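PDB 2EHH: 4-hydroxy-tetrahydrodipicolinate synthase from Aquifex aeolicus, which probably catalyses the condensation of pyruvate with aspartate-beta-semialdehyde to 4-hydroxy-tetrahydrodipicolinate, a step of lysine biosynthesis by the diaminopimelate route. Local coordinates for residues Val101-Tyr106 with Ile131-Ser136; Ala8-Phe13 with Gly42-Ser47; Ile70-Gly75 with Gly95-Leu100; Ser47-Phe52 with Glu265-Leu270. All coordinates share one frame; numbering follows the deposited sequence.

Interaction 1 (Val101-Tyr106 with Ile131-Ser136)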
loop_
_atom_site.group_PDB
_atom_site.type_symbol
_atom_site.label_atom_id
_atom_site.label_comp_id
_atom_site.label_asym_id
_atom_site.label_seq_id
_atom_site.Cartn_x
_atom_site.Cartn_y
_atom_site.Cartn_z
ATOM N N VAL A 101 20.711 9.934 -12.977
ATOM C CA VAL A 101 20.106 8.847 -13.730
ATOM C C VAL A 101 18.994 8.196 -12.929
ATOM O O VAL A 101 19.248 7.511 -11.941
ATOM C CB VAL A 101 21.165 7.799 -14.084
ATOM C CG1 VAL A 101 20.550 6.694 -14.927
ATOM C CG2 VAL A 101 22.322 8.475 -14.824
ATOM N N VAL A 102 17.759 8.423 -13.352
ATOM C CA VAL A 102 16.615 7.870 -12.642
ATOM C C VAL A 102 16.509 6.358 -12.803
ATOM O O VAL A 102 16.932 5.790 -13.816
ATOM C CB VAL A 102 15.291 8.532 -13.126
ATOM C CG1 VAL A 102 14.970 8.083 -14.552
ATOM C CG2 VAL A 102 14.146 8.186 -12.178
ATOM N N VAL A 103 15.979 5.702 -11.777
ATOM C CA VAL A 103 15.768 4.263 -11.837
ATOM C C VAL A 103 14.685 4.128 -12.905
ATOM O O VAL A 103 13.696 4.850 -12.870
ATOM C CB VAL A 103 15.215 3.717 -10.494
ATOM C CG1 VAL A 103 14.698 2.295 -10.674
ATOM C CG2 VAL A 103 16.300 3.760 -9.429
ATOM N N PRO A 104 14.866 3.217 -13.871
ATOM C CA PRO A 104 13.877 3.021 -14.935
ATOM C C PRO A 104 12.431 2.937 -14.451
ATOM O O PRO A 104 12.094 2.120 -13.587
ATOM C CB PRO A 104 14.341 1.732 -15.586
ATOM C CG PRO A 104 15.839 1.878 -15.522
ATOM C CD PRO A 104 16.055 2.374 -14.099
ATOM N N TYR A 105 11.585 3.784 -15.024
ATOM C CA TYR A 105 10.168 3.817 -14.681
ATOM C C TYR A 105 9.335 2.996 -15.664
ATOM O O TYR A 105 9.768 2.725 -16.784
ATOM C CB TYR A 105 9.654 5.260 -14.699
ATOM C CG TYR A 105 10.080 6.028 -15.932
ATOM C CD1 TYR A 105 11.160 6.906 -15.888
ATOM C CD2 TYR A 105 9.446 5.824 -17.161
ATOM C CE1 TYR A 105 11.605 7.556 -17.027
ATOM C CE2 TYR A 105 9.887 6.473 -18.313
ATOM C CZ TYR A 105 10.968 7.335 -18.229
ATOM O OH TYR A 105 11.442 7.976 -19.335
ATOM N N TYR A 106 8.146 2.591 -15.221
ATOM C CA TYR A 106 7.188 1.862 -16.044
ATOM C C TYR A 106 7.469 0.415 -16.464
ATOM O O TYR A 106 6.581 -0.434 -16.325
ATOM C CB TYR A 106 6.875 2.692 -17.291
ATOM C CG TYR A 106 5.780 2.119 -18.162
ATOM C CD1 TYR A 106 4.440 2.228 -17.796
ATOM C CD2 TYR A 106 6.085 1.480 -19.359
ATOM C CE1 TYR A 106 3.425 1.718 -18.606
ATOM C CE2 TYR A 106 5.078 0.965 -20.179
ATOM C CZ TYR A 106 3.751 1.092 -19.796
ATOM O OH TYR A 106 2.755 0.616 -20.617
ATOM N N ILE A 131 22.346 8.200 -8.631
ATOM C CA ILE A 131 21.171 7.365 -8.840
ATOM C C ILE A 131 19.961 8.141 -8.322
ATOM O O ILE A 131 20.052 8.839 -7.308
ATOM C CB ILE A 131 21.292 6.039 -8.056
ATOM C CG1 ILE A 131 22.389 5.172 -8.677
ATOM C CG2 ILE A 131 19.953 5.301 -8.061
ATOM C CD1 ILE A 131 22.757 3.957 -7.834
ATOM N N TYR A 132 18.831 8.036 -9.013
ATOM C CA TYR A 132 17.631 8.735 -8.571
ATOM C C TYR A 132 16.531 7.716 -8.305
ATOM O O TYR A 132 15.963 7.140 -9.234
ATOM C CB TYR A 132 17.185 9.759 -9.627
ATOM C CG TYR A 132 15.926 10.524 -9.268
ATOM C CD1 TYR A 132 15.491 10.618 -7.946
ATOM C CD2 TYR A 132 15.185 11.185 -10.252
ATOM C CE1 TYR A 132 14.355 11.349 -7.611
ATOM C CE2 TYR A 132 14.047 11.922 -9.922
ATOM C CZ TYR A 132 13.642 11.999 -8.600
ATOM O OH TYR A 132 12.536 12.745 -8.257
ATOM N N ASN A 133 16.251 7.495 -7.024
ATOM C CA ASN A 133 15.237 6.536 -6.602
ATOM C C ASN A 133 13.971 7.253 -6.154
ATOM O O ASN A 133 14.000 8.052 -5.216
ATOM C CB ASN A 133 15.781 5.681 -5.447
ATOM C CG ASN A 133 14.813 4.591 -5.010
ATOM O OD1 ASN A 133 14.459 3.706 -5.794
ATOM N ND2 ASN A 133 14.392 4.641 -3.749
ATOM N N ILE A 134 12.864 6.975 -6.835
ATOM C CA ILE A 134 11.582 7.576 -6.492
ATOM C C ILE A 134 10.470 6.604 -6.878
ATOM O O ILE A 134 9.775 6.774 -7.882
ATOM C CB ILE A 134 11.384 8.953 -7.186
ATOM C CG1 ILE A 134 10.020 9.532 -6.795
ATOM C CG2 ILE A 134 11.544 8.822 -8.703
ATOM C CD1 ILE A 134 9.922 11.045 -6.947
ATOM N N PRO A 135 10.302 5.551 -6.069
ATOM C CA PRO A 135 9.296 4.509 -6.275
ATOM C C PRO A 135 7.882 5.031 -6.541
ATOM O O PRO A 135 7.137 4.429 -7.316
ATOM C CB PRO A 135 9.379 3.691 -4.985
ATOM C CG PRO A 135 10.821 3.819 -4.607
ATOM C CD PRO A 135 11.096 5.282 -4.855
ATOM N N SER A 136 7.521 6.149 -5.914
ATOM C CA SER A 136 6.183 6.713 -6.085
ATOM C C SER A 136 5.915 7.146 -7.522
ATOM O O SER A 136 4.765 7.372 -7.900
ATOM C CB SER A 136 5.963 7.906 -5.147
ATOM O OG SER A 136 6.816 8.987 -5.481
#
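Val101 and Val102 pair in parallel with Ile131 and Tyr132, joining two neighbouring strands of the TIM barrel through the beta-alpha-beta unit of strand 98-102, helix 111-124 and strand 129-133. Backbone bonding is centred on Tyr132. Its N donates to Val101 O at 3.0 Å, the donor standing well above the carbonyl plane, and its O receives Val103 N at 2.9 Å in a straighter bond of 158°. The same Tyr132 O also takes a CA-H contact from Val102. Apolar packing falls on both faces of the sheet. On the face carrying Val102 and Tyr132, Val102 CG2 approaches the ring obliquely, 3.7 Å from Tyr132 CD2, while Ile134 CG2 lies over one ring face, displaced toward its rim. Tyr132 is the predicted proton donor/acceptor, beside Lys161, the predicted Schiff-base lysine. The ring thus has Val102 of the adjacent strand, Ile134 beyond its own strand and Tyr106 of the second subunit around it. Across the sheet, Val101 turns to Phe118 of helix 111-124. Asn133 runs beside Val103, but its amide N is held by Glu162 and Glu141. Val103 CG1 is anti to the backbone N (chi1 167°), which leaves CG2 beside that N and facing the partner strand, 4.2 Å from Ile131 CG2 and 3.4 Å from Tyr132 O, the oxygen that accepts Val103 N.

Interaction 2 (Ala8-Phe13 with Gly42-Ser47); sequences ALITPF and GTTGES
Phe13 presents its ring edge to the Glu46 carboxylate: Glu46 OE2 lies in the ring plane, 3.7 Å from Phe13 CE1, OE1 approaches obliquely, and the two planes stand 73° apart. One face of the ring carries Thr11 O over its centre. Glu46 OE1 forms a salt bridge with Lys253, which also bonds Thr11 O. The contact joins two loops of the TIM barrel, those following strands 4-8 and 37-40. The second contains a type I turn from Thr43 to Glu46, and Thr11 grips it: OG1, turned anti to its own carbonyl carbon (chi1 -60°), donates to Gly45 O at 2.6 Å, in the carbonyl plane and on a lone pair. A valine here would remove that donor and is likely to leave the buried Gly45 O without its mate from the first loop. Thr44, a predicted pyruvate-binding residue, lays CG2 3.2 Å from Ala8 O, while its hydroxyl bonds Asn248; Thr44 O takes a CA-H contact from Ile10 CA at 3.5 Å. Neighbouring Thr43, of the predicted proton relay, makes a weak bond to Tyr106 of the second subunit. Two waters bridge the loops. One gathers Thr11 N, Thr44 O and Glu46 OE1; the other donates to Leu9 O at 2.7 Å and accepts from Gly42 N at 2.8 Å.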
loop_
_atom_site.group_PDB
_atom_site.type_symbol
_atom_site.label_atom_id
_atom_site.label_comp_id
_atom_site.label_asym_id
_atom_site.label_seq_id
_atom_site.Cartn_x
_atom_site.Cartn_y
_atom_site.Cartn_z
ATOM N N ALA A 8 16.297 21.428 -8.128
ATOM C CA ALA A 8 15.773 20.672 -9.262
ATOM C C ALA A 8 15.083 21.798 -10.027
ATOM O O ALA A 8 13.948 22.176 -9.733
ATOM C CB ALA A 8 14.758 19.623 -8.787
ATOM N N LEU A 9 15.802 22.365 -10.986
ATOM C CA LEU A 9 15.301 23.501 -11.745
ATOM C C LEU A 9 14.163 23.217 -12.716
ATOM O O LEU A 9 14.187 22.232 -13.453
ATOM C CB LEU A 9 16.462 24.142 -12.506
ATOM C CG LEU A 9 16.322 25.624 -12.841
ATOM C CD1 LEU A 9 16.437 26.437 -11.564
ATOM C CD2 LEU A 9 17.417 26.036 -13.821
ATOM N N ILE A 10 13.164 24.091 -12.705
ATOM C CA ILE A 10 12.041 23.972 -13.625
ATOM C C ILE A 10 12.586 24.354 -14.999
ATOM O O ILE A 10 13.651 24.964 -15.092
ATOM C CB ILE A 10 10.922 24.984 -13.291
ATOM C CG1 ILE A 10 11.505 26.401 -13.278
ATOM C CG2 ILE A 10 10.295 24.648 -11.948
ATOM C CD1 ILE A 10 10.463 27.504 -13.214
ATOM N N THR A 11 11.868 23.989 -16.056
ATOM C CA THR A 11 12.277 24.350 -17.409
ATOM C C THR A 11 11.239 25.334 -17.944
ATOM O O THR A 11 10.107 24.955 -18.254
ATOM C CB THR A 11 12.334 23.128 -18.348
ATOM O OG1 THR A 11 13.281 22.179 -17.848
ATOM C CG2 THR A 11 12.756 23.560 -19.755
ATOM N N PRO A 12 11.605 26.623 -18.031
ATOM C CA PRO A 12 10.708 27.673 -18.526
ATOM C C PRO A 12 10.300 27.428 -19.975
ATOM O O PRO A 12 11.115 27.004 -20.795
ATOM C CB PRO A 12 11.549 28.942 -18.387
ATOM C CG PRO A 12 12.486 28.622 -17.268
ATOM C CD PRO A 12 12.878 27.200 -17.565
ATOM N N PHE A 13 9.036 27.697 -20.280
ATOM C CA PHE A 13 8.511 27.530 -21.631
ATOM C C PHE A 13 7.882 28.840 -22.095
ATOM O O PHE A 13 7.364 29.609 -21.289
ATOM C CB PHE A 13 7.435 26.435 -21.669
ATOM C CG PHE A 13 7.969 25.042 -21.501
ATOM C CD1 PHE A 13 7.311 24.133 -20.677
ATOM C CD2 PHE A 13 9.108 24.626 -22.181
ATOM C CE1 PHE A 13 7.782 22.829 -20.532
ATOM C CE2 PHE A 13 9.587 23.324 -22.045
ATOM C CZ PHE A 13 8.921 22.423 -21.217
ATOM N N GLY A 42 15.385 17.503 -15.003
ATOM C CA GLY A 42 14.960 16.473 -14.076
ATOM C C GLY A 42 13.443 16.409 -14.143
ATOM O O GLY A 42 12.828 17.028 -15.018
ATOM N N THR A 43 12.831 15.674 -13.222
ATOM C CA THR A 43 11.376 15.555 -13.193
ATOM C C THR A 43 10.744 16.932 -13.036
ATOM O O THR A 43 9.751 17.261 -13.691
ATOM C CB THR A 43 10.919 14.679 -12.015
ATOM O OG1 THR A 43 11.620 13.433 -12.055
ATOM C CG2 THR A 43 9.422 14.419 -12.091
ATOM N N THR A 44 11.324 17.735 -12.153
ATOM C CA THR A 44 10.824 19.076 -11.903
ATOM C C THR A 44 11.023 19.948 -13.136
ATOM O O THR A 44 10.302 20.921 -13.340
ATOM C CB THR A 44 11.537 19.690 -10.684
ATOM O OG1 THR A 44 11.362 18.815 -9.561
ATOM C CG2 THR A 44 10.956 21.066 -10.343
ATOM N N GLY A 45 11.999 19.581 -13.964
ATOM C CA GLY A 45 12.265 20.323 -15.182
ATOM C C GLY A 45 11.430 19.823 -16.351
ATOM O O GLY A 45 11.686 20.179 -17.496
ATOM N N GLU A 46 10.437 18.984 -16.066
ATOM C CA GLU A 46 9.551 18.452 -17.097
ATOM C C GLU A 46 10.247 17.669 -18.208
ATOM O O GLU A 46 9.835 17.729 -19.367
ATOM C CB GLU A 46 8.707 19.589 -17.706
ATOM C CG GLU A 46 7.455 19.929 -16.888
ATOM C CD GLU A 46 6.707 21.159 -17.390
ATOM O OE1 GLU A 46 7.127 22.292 -17.067
ATOM O OE2 GLU A 46 5.696 20.998 -18.108
ATOM N N SER A 47 11.279 16.906 -17.856
ATOM C CA SER A 47 12.002 16.124 -18.852
ATOM C C SER A 47 11.114 15.171 -19.660
ATOM O O SER A 47 11.405 14.896 -20.823
ATOM C CB SER A 47 13.147 15.334 -18.202
ATOM O OG SER A 47 12.657 14.373 -17.291
HETATM O O HOH W 1 15.336 19.753 -13.343
HETATM O O HOH W 2 9.439 22.709 -15.344
#

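Interaction 3 (Ile70-Gly75 with Gly95-Leu100); sequences IKVIAG and GADGAL
Asp97 and Lys71 cross at about a right angle, with Lys71 CD 3.6 Å from Asp97 CG. Their contact is through the aliphatic chain, since Lys71 NZ stays 5.3 Å from Asp97 OD2. What directs the carboxylate is the backbone of the opposite strand: with CG beside its own N (chi1 -58°), Asp97 brings OD1 to Val72 N at 2.7 Å, met on the anti side and 16° out of the carboxylate plane. Asp97 N returns a bond to Val72 O at 2.8 Å, so Asp97 meets both polar groups of Val72, the O also receiving a weak bond from Gly98 N. With an alanine here the carboxylate is gone, and Val72 N is likely to be left without its acceptor. Beyond this point strands 71-75 and 98-102 run parallel as adjacent TIM-barrel staves, ends of a beta-alpha-beta unit through helix 81-93, their short axes inclined by 36°. Ala74 N and O bond Gly98 O and Leu100 N in turn. Ile73 and Leu100 share the inner face, Ile73 CG2 lying 4.1 Å from Leu100 CB. On the outer face Ala74 CB meets Ala96 CB at 4.3 Å, with Ala91 of helix 81-93 touching both.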
loop_
_atom_site.group_PDB
_atom_site.type_symbol
_atom_site.label_atom_id
_atom_site.label_comp_id
_atom_site.label_asym_id
_atom_site.label_seq_id
_atom_site.Cartn_x
_atom_site.Cartn_y
_atom_site.Cartn_z
ATOM N N ILE A 70 28.716 27.536 -10.390
ATOM C CA ILE A 70 27.897 26.618 -9.607
ATOM C C ILE A 70 27.900 25.304 -10.375
ATOM O O ILE A 70 28.028 25.300 -11.600
ATOM C CB ILE A 70 26.447 27.113 -9.468
ATOM C CG1 ILE A 70 25.864 27.388 -10.853
ATOM C CG2 ILE A 70 26.401 28.355 -8.586
ATOM C CD1 ILE A 70 24.460 27.930 -10.823
ATOM N N LYS A 71 27.775 24.191 -9.666
ATOM C CA LYS A 71 27.776 22.898 -10.332
ATOM C C LYS A 71 26.519 22.713 -11.179
ATOM O O LYS A 71 25.456 23.260 -10.877
ATOM C CB LYS A 71 27.871 21.769 -9.305
ATOM C CG LYS A 71 29.138 21.772 -8.463
ATOM C CD LYS A 71 30.372 21.507 -9.305
ATOM C CE LYS A 71 31.587 21.228 -8.425
ATOM N NZ LYS A 71 31.392 20.018 -7.565
ATOM N N VAL A 72 26.661 21.947 -12.253
ATOM C CA VAL A 72 25.548 21.664 -13.137
ATOM C C VAL A 72 25.422 20.158 -13.249
ATOM O O VAL A 72 26.357 19.477 -13.671
ATOM C CB VAL A 72 25.756 22.253 -14.552
ATOM C CG1 VAL A 72 24.597 21.842 -15.458
ATOM C CG2 VAL A 72 25.850 23.774 -14.478
ATOM N N ILE A 73 24.267 19.648 -12.833
ATOM C CA ILE A 73 23.972 18.223 -12.895
ATOM C C ILE A 73 22.899 18.049 -13.966
ATOM O O ILE A 73 21.902 18.773 -13.988
ATOM C CB ILE A 73 23.426 17.701 -11.543
ATOM C CG1 ILE A 73 24.431 17.999 -10.423
ATOM C CG2 ILE A 73 23.179 16.202 -11.625
ATOM C CD1 ILE A 73 23.921 17.674 -9.021
ATOM N N ALA A 74 23.094 17.087 -14.853
ATOM C CA ALA A 74 22.135 16.864 -15.921
ATOM C C ALA A 74 21.305 15.600 -15.742
ATOM O O ALA A 74 21.835 14.535 -15.420
ATOM C CB ALA A 74 22.857 16.816 -17.259
ATOM N N GLY A 75 19.997 15.733 -15.946
ATOM C CA GLY A 75 19.116 14.585 -15.861
ATOM C C GLY A 75 19.304 13.905 -17.202
ATOM O O GLY A 75 18.958 14.478 -18.235
ATOM N N GLY A 95 30.490 19.210 -20.750
ATOM C CA GLY A 95 30.985 19.757 -19.496
ATOM C C GLY A 95 30.143 19.703 -18.235
ATOM O O GLY A 95 30.440 20.412 -17.270
ATOM N N ALA A 96 29.101 18.880 -18.214
ATOM C CA ALA A 96 28.276 18.779 -17.014
ATOM C C ALA A 96 29.121 18.181 -15.884
ATOM O O ALA A 96 29.962 17.318 -16.127
ATOM C CB ALA A 96 27.055 17.897 -17.288
ATOM N N ASP A 97 28.895 18.638 -14.655
ATOM C CA ASP A 97 29.644 18.135 -13.506
ATOM C C ASP A 97 29.179 16.761 -13.042
ATOM O O ASP A 97 29.930 16.020 -12.405
ATOM C CB ASP A 97 29.550 19.120 -12.346
ATOM C CG ASP A 97 30.058 20.493 -12.716
ATOM O OD1 ASP A 97 29.228 21.400 -12.943
ATOM O OD2 ASP A 97 31.292 20.657 -12.793
ATOM N N GLY A 98 27.936 16.419 -13.359
ATOM C CA GLY A 98 27.414 15.125 -12.963
ATOM C C GLY A 98 26.164 14.781 -13.743
ATOM O O GLY A 98 25.580 15.644 -14.400
ATOM N N ALA A 99 25.763 13.516 -13.677
ATOM C CA ALA A 99 24.569 13.052 -14.371
ATOM C C ALA A 99 23.621 12.379 -13.381
ATOM O O ALA A 99 24.033 11.508 -12.617
ATOM C CB ALA A 99 24.949 12.065 -15.471
ATOM N N LEU A 100 22.361 12.807 -13.391
ATOM C CA LEU A 100 21.336 12.234 -12.520
ATOM C C LEU A 100 20.619 11.195 -13.376
ATOM O O LEU A 100 20.000 11.533 -14.385
ATOM C CB LEU A 100 20.342 13.305 -12.072
ATOM C CG LEU A 100 19.234 12.828 -11.125
ATOM C CD1 LEU A 100 19.676 13.029 -9.679
ATOM C CD2 LEU A 100 17.966 13.615 -11.389
#

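Interaction 4 (Ser47-Phe52 with Glu265-Leu270)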
loop_
_atom_site.group_PDB
_atom_site.type_symbol
_atom_site.label_atom_id
_atom_site.label_comp_id
_atom_site.label_asym_id
_atom_site.label_seq_id
_atom_site.Cartn_x
_atom_site.Cartn_y
_atom_site.Cartn_z
ATOM N N SER A 47 11.279 16.906 -17.856
ATOM C CA SER A 47 12.002 16.124 -18.852
ATOM C C SER A 47 11.114 15.171 -19.660
ATOM O O SER A 47 11.405 14.896 -20.823
ATOM C CB SER A 47 13.147 15.334 -18.202
ATOM O OG SER A 47 12.657 14.373 -17.291
ATOM N N PRO A 48 10.026 14.649 -19.061
ATOM C CA PRO A 48 9.165 13.738 -19.825
ATOM C C PRO A 48 8.635 14.352 -21.118
ATOM O O PRO A 48 8.465 13.652 -22.111
ATOM C CB PRO A 48 8.038 13.425 -18.844
ATOM C CG PRO A 48 8.735 13.465 -17.520
ATOM C CD PRO A 48 9.595 14.708 -17.651
ATOM N N THR A 49 8.375 15.658 -21.101
ATOM C CA THR A 49 7.849 16.334 -22.280
ATOM C C THR A 49 8.889 17.113 -23.087
ATOM O O THR A 49 8.541 17.816 -24.038
ATOM C CB THR A 49 6.679 17.277 -21.906
ATOM O OG1 THR A 49 7.114 18.234 -20.934
ATOM C CG2 THR A 49 5.519 16.476 -21.325
ATOM N N LEU A 50 10.159 17.000 -22.705
ATOM C CA LEU A 50 11.228 17.672 -23.440
ATOM C C LEU A 50 11.733 16.697 -24.489
ATOM O O LEU A 50 11.884 15.510 -24.210
ATOM C CB LEU A 50 12.394 18.043 -22.519
ATOM C CG LEU A 50 12.192 19.125 -21.460
ATOM C CD1 LEU A 50 13.462 19.251 -20.616
ATOM C CD2 LEU A 50 11.856 20.445 -22.133
ATOM N N THR A 51 11.993 17.186 -25.694
ATOM C CA THR A 51 12.496 16.310 -26.740
ATOM C C THR A 51 13.949 15.998 -26.416
ATOM O O THR A 51 14.610 16.764 -25.717
ATOM C CB THR A 51 12.442 16.978 -28.119
ATOM O OG1 THR A 51 13.464 17.976 -28.203
ATOM C CG2 THR A 51 11.087 17.634 -28.338
ATOM N N PHE A 52 14.434 14.870 -26.921
ATOM C CA PHE A 52 15.812 14.450 -26.699
ATOM C C PHE A 52 16.773 15.587 -27.042
ATOM O O PHE A 52 17.788 15.782 -26.370
ATOM C CB PHE A 52 16.120 13.227 -27.565
ATOM C CG PHE A 52 17.568 12.837 -27.573
ATOM C CD1 PHE A 52 18.123 12.128 -26.512
ATOM C CD2 PHE A 52 18.386 13.199 -28.641
ATOM C CE1 PHE A 52 19.475 11.785 -26.515
ATOM C CE2 PHE A 52 19.734 12.865 -28.654
ATOM C CZ PHE A 52 20.281 12.156 -27.589
ATOM N N GLU A 265 3.321 28.404 -18.280
ATOM C CA GLU A 265 3.129 27.464 -19.377
ATOM C C GLU A 265 3.753 26.099 -19.112
ATOM O O GLU A 265 4.942 25.997 -18.810
ATOM C CB GLU A 265 3.722 28.057 -20.663
ATOM C CG GLU A 265 3.557 27.207 -21.915
ATOM C CD GLU A 265 4.106 27.899 -23.157
ATOM O OE1 GLU A 265 3.817 29.100 -23.339
ATOM O OE2 GLU A 265 4.814 27.247 -23.954
ATOM N N PHE A 266 2.934 25.058 -19.228
ATOM C CA PHE A 266 3.379 23.682 -19.042
ATOM C C PHE A 266 3.155 22.958 -20.360
ATOM O O PHE A 266 2.608 23.521 -21.305
ATOM C CB PHE A 266 2.543 22.955 -17.985
ATOM C CG PHE A 266 2.512 23.627 -16.645
ATOM C CD1 PHE A 266 1.670 24.710 -16.412
ATOM C CD2 PHE A 266 3.300 23.150 -15.601
ATOM C CE1 PHE A 266 1.608 25.309 -15.155
ATOM C CE2 PHE A 266 3.245 23.740 -14.343
ATOM C CZ PHE A 266 2.396 24.822 -14.120
ATOM N N ARG A 267 3.577 21.704 -20.420
ATOM C CA ARG A 267 3.352 20.897 -21.606
ATOM C C ARG A 267 2.503 19.714 -21.177
ATOM O O ARG A 267 2.822 19.049 -20.192
ATOM C CB ARG A 267 4.667 20.404 -22.202
ATOM C CG ARG A 267 5.392 21.463 -23.023
ATOM C CD ARG A 267 6.660 20.907 -23.634
ATOM N NE ARG A 267 7.352 21.906 -24.440
ATOM C CZ ARG A 267 8.483 21.680 -25.102
ATOM N NH1 ARG A 267 9.057 20.482 -25.056
ATOM N NH2 ARG A 267 9.034 22.652 -25.818
ATOM N N LEU A 268 1.412 19.473 -21.899
ATOM C CA LEU A 268 0.530 18.355 -21.588
ATOM C C LEU A 268 1.375 17.089 -21.549
ATOM O O LEU A 268 2.345 16.965 -22.300
ATOM C CB LEU A 268 -0.574 18.247 -22.641
ATOM C CG LEU A 268 -1.906 18.954 -22.353
ATOM C CD1 LEU A 268 -1.683 20.197 -21.519
ATOM C CD2 LEU A 268 -2.594 19.293 -23.673
ATOM N N PRO A 269 0.981 16.099 -20.729
ATOM C CA PRO A 269 -0.178 16.068 -19.828
ATOM C C PRO A 269 -0.225 16.979 -18.597
ATOM O O PRO A 269 -1.188 16.914 -17.835
ATOM C CB PRO A 269 -0.256 14.594 -19.444
ATOM C CG PRO A 269 1.184 14.227 -19.339
ATOM C CD PRO A 269 1.767 14.860 -20.598
ATOM N N LEU A 270 0.794 17.808 -18.372
ATOM C CA LEU A 270 0.746 18.695 -17.211
ATOM C C LEU A 270 -0.147 19.895 -17.530
ATOM O O LEU A 270 -0.201 20.355 -18.668
ATOM C CB LEU A 270 2.152 19.150 -16.801
ATOM C CG LEU A 270 3.065 18.035 -16.269
ATOM C CD1 LEU A 270 4.300 18.651 -15.616
ATOM C CD2 LEU A 270 2.318 17.187 -15.247
HETATM O O HOH W 3 5.272 18.711 -18.904
#
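Thr49, ending the 3-10 segment 47-49, and Arg267, just before the cis peptide between Leu268 and Pro269, are the nearest pair by CA, 6.4 Å apart, so side chains and a water bridge the loops. The side chains slide past each other in opposite directions. Arg267, extended from CG to NE, carries NH1 to Thr49 O at 2.9 Å; the oxygen lies 4° out of the guanidinium plane, and the N-H...O angle is 149°. Thr49 OG1 stands between the backbone N and the carbonyl carbon (chi1 57°), which puts it 3.5 Å from Arg267 CB and turns the methyl CG2 to within 3.4 Å of Leu268 O. A water 2.8 Å from Thr49 OG1 donates to Arg267 O, while the same hydroxyl bonds Glu46 O. Leu50 crosses the arginine at about a right angle, its CD2 4.0 Å from Arg267 NH1. The same NH1 forms a salt bridge with Glu54 of helix 52-66. In the TIM barrel the contact ties the loop between strand 37-40 and helix 52-66 to the loop between helices 250-258 and 275-287; Phe13 of strand 13-14 packs on Arg267 and Leu50, and Asn79 and Ala80 of the second subunit cover Pro269 and Thr49.

Overall arrangement
Interactions 1 and 3 are buried strand pairings that share strand 98-102, covering three successive staves of the barrel; backbone bonds and apolar side chains dominate both, but interaction 3 adds an aspartate bonding a strand N-H at its entrance, which interaction 1 lacks. They meet where Leu100 packs on Tyr132. Interactions 2 and 4 join loops through side-chain-to-carbonyl bonds and bridging waters. Interaction 2 is buried and touches interaction 1 through Thr43 and Tyr132, near the predicted catalytic residues. Interaction 4 is partly buried, lies farther from the chain centre, and shares Ser47 with interaction 2. Interactions 1, 2 and 4 reach the second subunit, whereas interaction 3 stays within its own chain.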